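Local structure of 24-sterol C-methyltransferase (Haloferax volcanii, 6F5Z) at residues Ala32-Glu37 against Thr135-Val140. The protein is a putative S-adenosylmethionine-dependent methyltransferase that forms a complex with the activator Trm112 and binds S-adenosylhomocysteine. Residues are numbered along the deposited sequence; the frame is centred on the assembly and turned at random.
Sequences ARMPVE and TFYCAV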
ATOM      1  N   ALA B  32      -9.644  -2.279  -4.518  1.00 14.49           N
ATOM      2  CA  ALA B  32      -9.150  -1.499  -5.654  1.00 14.98           C
ATOM      3  C   ALA B  32      -7.670  -1.200  -5.538  1.00 16.42           C
ATOM      4  O   ALA B  32      -7.059  -0.874  -6.570  1.00 17.91           O
ATOM      5  CB  ALA B  32      -9.919  -0.197  -5.792  1.00 16.32           C
ATOM      6  N   ARG B  33      -7.100  -1.292  -4.330  1.00 14.87           N
ATOM      7  CA  ARG B  33      -5.686  -0.978  -4.102  1.00 13.88           C
ATOM      8  C   ARG B  33      -4.814  -2.170  -4.472  1.00 15.19           C
ATOM      9  O   ARG B  33      -3.582  -1.978  -4.617  1.00 14.91           O
ATOM     10  CB  ARG B  33      -5.452  -0.636  -2.608  1.00 15.04           C
ATOM     11  CG  ARG B  33      -6.094   0.669  -2.235  1.00 16.60           C
ATOM     12  CD  ARG B  33      -5.949   1.009  -0.767  1.00 16.35           C
ATOM     13  NE  ARG B  33      -6.808   2.143  -0.416  1.00 17.92           N
ATOM     14  CZ  ARG B  33      -6.687   2.862   0.694  1.00 23.09           C
ATOM     15  NH1 ARG B  33      -5.730   2.592   1.568  1.00 19.96           N
ATOM     16  NH2 ARG B  33      -7.542   3.847   0.949  1.00 21.59           N
ATOM     17  N   MET B  34      -5.380  -3.416  -4.499  1.00 14.31           N
ATOM     18  CA  MET B  34      -4.547  -4.610  -4.660  1.00 14.25           C
ATOM     19  C   MET B  34      -3.797  -4.595  -5.971  1.00 15.62           C
ATOM     20  O   MET B  34      -4.403  -4.342  -7.019  1.00 16.01           O
ATOM     21  CB  MET B  34      -5.373  -5.892  -4.500  1.00 15.24           C
ATOM     22  CG  MET B  34      -5.909  -6.009  -3.131  1.00 16.57           C
ATOM     23  SD  MET B  34      -6.747  -7.606  -2.881  1.00 17.65           S
ATOM     24  CE  MET B  34      -5.321  -8.760  -2.777  1.00 17.77           C
ATOM     25  N   PRO B  35      -2.479  -4.897  -5.926  1.00 13.70           N
ATOM     26  CA  PRO B  35      -1.657  -4.815  -7.154  1.00 14.64           C
ATOM     27  C   PRO B  35      -1.733  -6.085  -7.995  1.00 19.73           C
ATOM     28  O   PRO B  35      -0.724  -6.705  -8.335  1.00 19.18           O
ATOM     29  CB  PRO B  35      -0.252  -4.633  -6.567  1.00 16.27           C
ATOM     30  CG  PRO B  35      -0.291  -5.434  -5.350  1.00 18.58           C
ATOM     31  CD  PRO B  35      -1.655  -5.222  -4.739  1.00 14.73           C
ATOM     32  N   VAL B  36      -2.960  -6.488  -8.306  1.00 17.67           N
ATOM     33  CA  VAL B  36      -3.205  -7.697  -9.091  1.00 19.29           C
ATOM     34  C   VAL B  36      -2.807  -7.495 -10.526  1.00 21.43           C
ATOM     35  O   VAL B  36      -3.166  -6.476 -11.133  1.00 22.41           O
ATOM     36  CB  VAL B  36      -4.735  -7.992  -9.024  1.00 25.29           C
ATOM     37  CG1 VAL B  36      -5.143  -9.071 -10.033  1.00 26.27           C
ATOM     38  CG2 VAL B  36      -5.140  -8.385  -7.611  1.00 25.82           C
ATOM     39  N   GLU B  37      -2.175  -8.532 -11.105  1.00 16.52           N
ATOM     40  CA  GLU B  37      -1.872  -8.611 -12.530  1.00 15.70           C
ATOM     41  C   GLU B  37      -2.891  -9.598 -13.091  1.00 18.85           C
ATOM     42  O   GLU B  37      -3.302 -10.538 -12.406  1.00 19.00           O
ATOM     43  CB  GLU B  37      -0.466  -9.134 -12.797  1.00 16.99           C
ATOM     44  CG  GLU B  37       0.637  -8.195 -12.324  1.00 20.31           C
ATOM     45  CD  GLU B  37       0.615  -6.789 -12.911  1.00 29.34           C
ATOM     46  OE1 GLU B  37      -0.024  -6.566 -13.967  1.00 21.81           O
ATOM     47  OE2 GLU B  37       1.188  -5.890 -12.260  1.00 22.22           O
ATOM     48  N   THR B 135       1.167 -10.164  -1.811  1.00 14.38           N
ATOM     49  CA  THR B 135       0.643  -9.317  -0.746  1.00 14.53           C
ATOM     50  C   THR B 135      -0.468  -9.954   0.030  1.00 13.71           C
ATOM     51  O   THR B 135      -1.129 -10.880  -0.457  1.00 14.84           O
ATOM     52  CB  THR B 135       0.105  -7.951  -1.274  1.00 17.36           C
ATOM     53  OG1 THR B 135      -1.126  -8.153  -1.996  1.00 17.56           O
ATOM     54  CG2 THR B 135       1.145  -7.195  -2.123  1.00 18.45           C
ATOM     55  N   PHE B 136      -0.583  -9.516   1.284  1.00 13.27           N
ATOM     56  CA  PHE B 136      -1.704  -9.875   2.144  1.00 12.63           C
ATOM     57  C   PHE B 136      -2.423  -8.560   2.443  1.00 13.63           C
ATOM     58  O   PHE B 136      -1.825  -7.655   3.046  1.00 13.84           O
ATOM     59  CB  PHE B 136      -1.224 -10.552   3.467  1.00 13.75           C
ATOM     60  CG  PHE B 136      -2.335 -10.789   4.484  1.00 13.81           C
ATOM     61  CD1 PHE B 136      -3.604 -11.211   4.072  1.00 14.66           C
ATOM     62  CD2 PHE B 136      -2.089 -10.660   5.845  1.00 14.81           C
ATOM     63  CE1 PHE B 136      -4.610 -11.441   5.001  1.00 14.38           C
ATOM     64  CE2 PHE B 136      -3.078 -10.938   6.775  1.00 15.59           C
ATOM     65  CZ  PHE B 136      -4.332 -11.328   6.354  1.00 14.34           C
ATOM     66  N   TYR B 137      -3.730  -8.494   2.087  1.00 13.84           N
ATOM     67  CA  TYR B 137      -4.595  -7.351   2.374  1.00 12.74           C
ATOM     68  C   TYR B 137      -5.520  -7.800   3.515  1.00 13.95           C
ATOM     69  O   TYR B 137      -6.385  -8.661   3.289  1.00 13.44           O
ATOM     70  CB  TYR B 137      -5.389  -6.954   1.113  1.00 13.11           C
ATOM     71  CG  TYR B 137      -4.645  -5.945   0.270  1.00 13.38           C
ATOM     72  CD1 TYR B 137      -3.459  -6.283  -0.376  1.00 14.41           C
ATOM     73  CD2 TYR B 137      -5.124  -4.648   0.122  1.00 13.93           C
ATOM     74  CE1 TYR B 137      -2.719  -5.327  -1.077  1.00 13.85           C
ATOM     75  CE2 TYR B 137      -4.408  -3.687  -0.595  1.00 14.76           C
ATOM     76  CZ  TYR B 137      -3.197  -4.025  -1.177  1.00 14.09           C
ATOM     77  OH  TYR B 137      -2.491  -3.050  -1.843  1.00 15.78           O
ATOM     78  N   CYS B 138      -5.315  -7.235   4.715  1.00 13.22           N
ATOM     79  CA  CYS B 138      -6.035  -7.619   5.902  1.00 12.82           C
ATOM     80  C   CYS B 138      -6.936  -6.457   6.323  1.00 14.89           C
ATOM     81  O   CYS B 138      -6.428  -5.443   6.823  1.00 13.84           O
ATOM     82  CB  CYS B 138      -5.009  -7.929   6.993  1.00 13.18           C
ATOM     83  SG  CYS B 138      -5.746  -8.466   8.551  1.00 16.96           S
ATOM     84  N   ALA B 139      -8.272  -6.624   6.127  1.00 13.16           N
ATOM     85  CA  ALA B 139      -9.190  -5.533   6.435  1.00 13.24           C
ATOM     86  C   ALA B 139     -10.066  -5.981   7.595  1.00 14.43           C
ATOM     87  O   ALA B 139     -10.627  -7.099   7.548  1.00 14.76           O
ATOM     88  CB  ALA B 139     -10.044  -5.212   5.226  1.00 14.59           C
ATOM     89  N   VAL B 140     -10.175  -5.135   8.635  1.00 12.52           N
ATOM     90  CA  VAL B 140     -10.903  -5.523   9.824  1.00 13.03           C
ATOM     91  C   VAL B 140     -11.672  -4.346  10.384  1.00 13.84           C
ATOM     92  O   VAL B 140     -11.160  -3.218  10.382  1.00 13.98           O
ATOM     93  CB  VAL B 140      -9.994  -6.118  10.935  1.00 15.12           C
ATOM     94  CG1 VAL B 140      -9.320  -7.423  10.490  1.00 15.03           C
ATOM     95  CG2 VAL B 140      -8.946  -5.112  11.407  1.00 14.95           C
TER
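Met34 and Tyr137 form a buried CH-pi and Met-aromatic contact between segment 32-37, which continues from helix 16-33, and strand 134-140. The strand belongs to the mixed seven-stranded sheet, order 3-2-1-4-5-7-6, of a Rossmann-like class I methyltransferase. Met34 CG sits over the centre of the Tyr137 ring, 3.5 Å from the centroid and 6° off the ring normal. The two side chains point in opposite senses as they pass. Met34 SD is displaced from the ring axis, 4.5 Å from the Tyr137 centroid. Beyond it the chain bends (chi3 74°), which brings the methyl CE back to 3.9 Å from Tyr137 CD1. His106 on the neighbouring strand also packs against Met34.

The phenol end reaches the backbone of Arg33, with Tyr137 OH 3.2 Å from Arg33 O. Its hydrogen bond, however, is with Ala180 O of the second subunit, so the hydroxyl also ties this chain to another copy of the protein. Arg33 CB meets Tyr137 CE2 at 3.8 Å, while the guanidinium group leads away to Glu181 and Asp183 of its own chain. A leucine in place of Tyr137 would probably leave Ala180 O of the second subunit without its hydroxyl partner and Met34 CG without a ring face.

Pro35, centre of an inverse gamma turn, places CD 3.8 Å from Tyr137 CE1. Thr135 lies two residues before the tyrosine on the same strand, and its OG1 is buried with no hydrogen-bonding partner in the model. Its methyl faces the proline ring, Thr135 CG2 lying 3.9 Å from Pro35 CG.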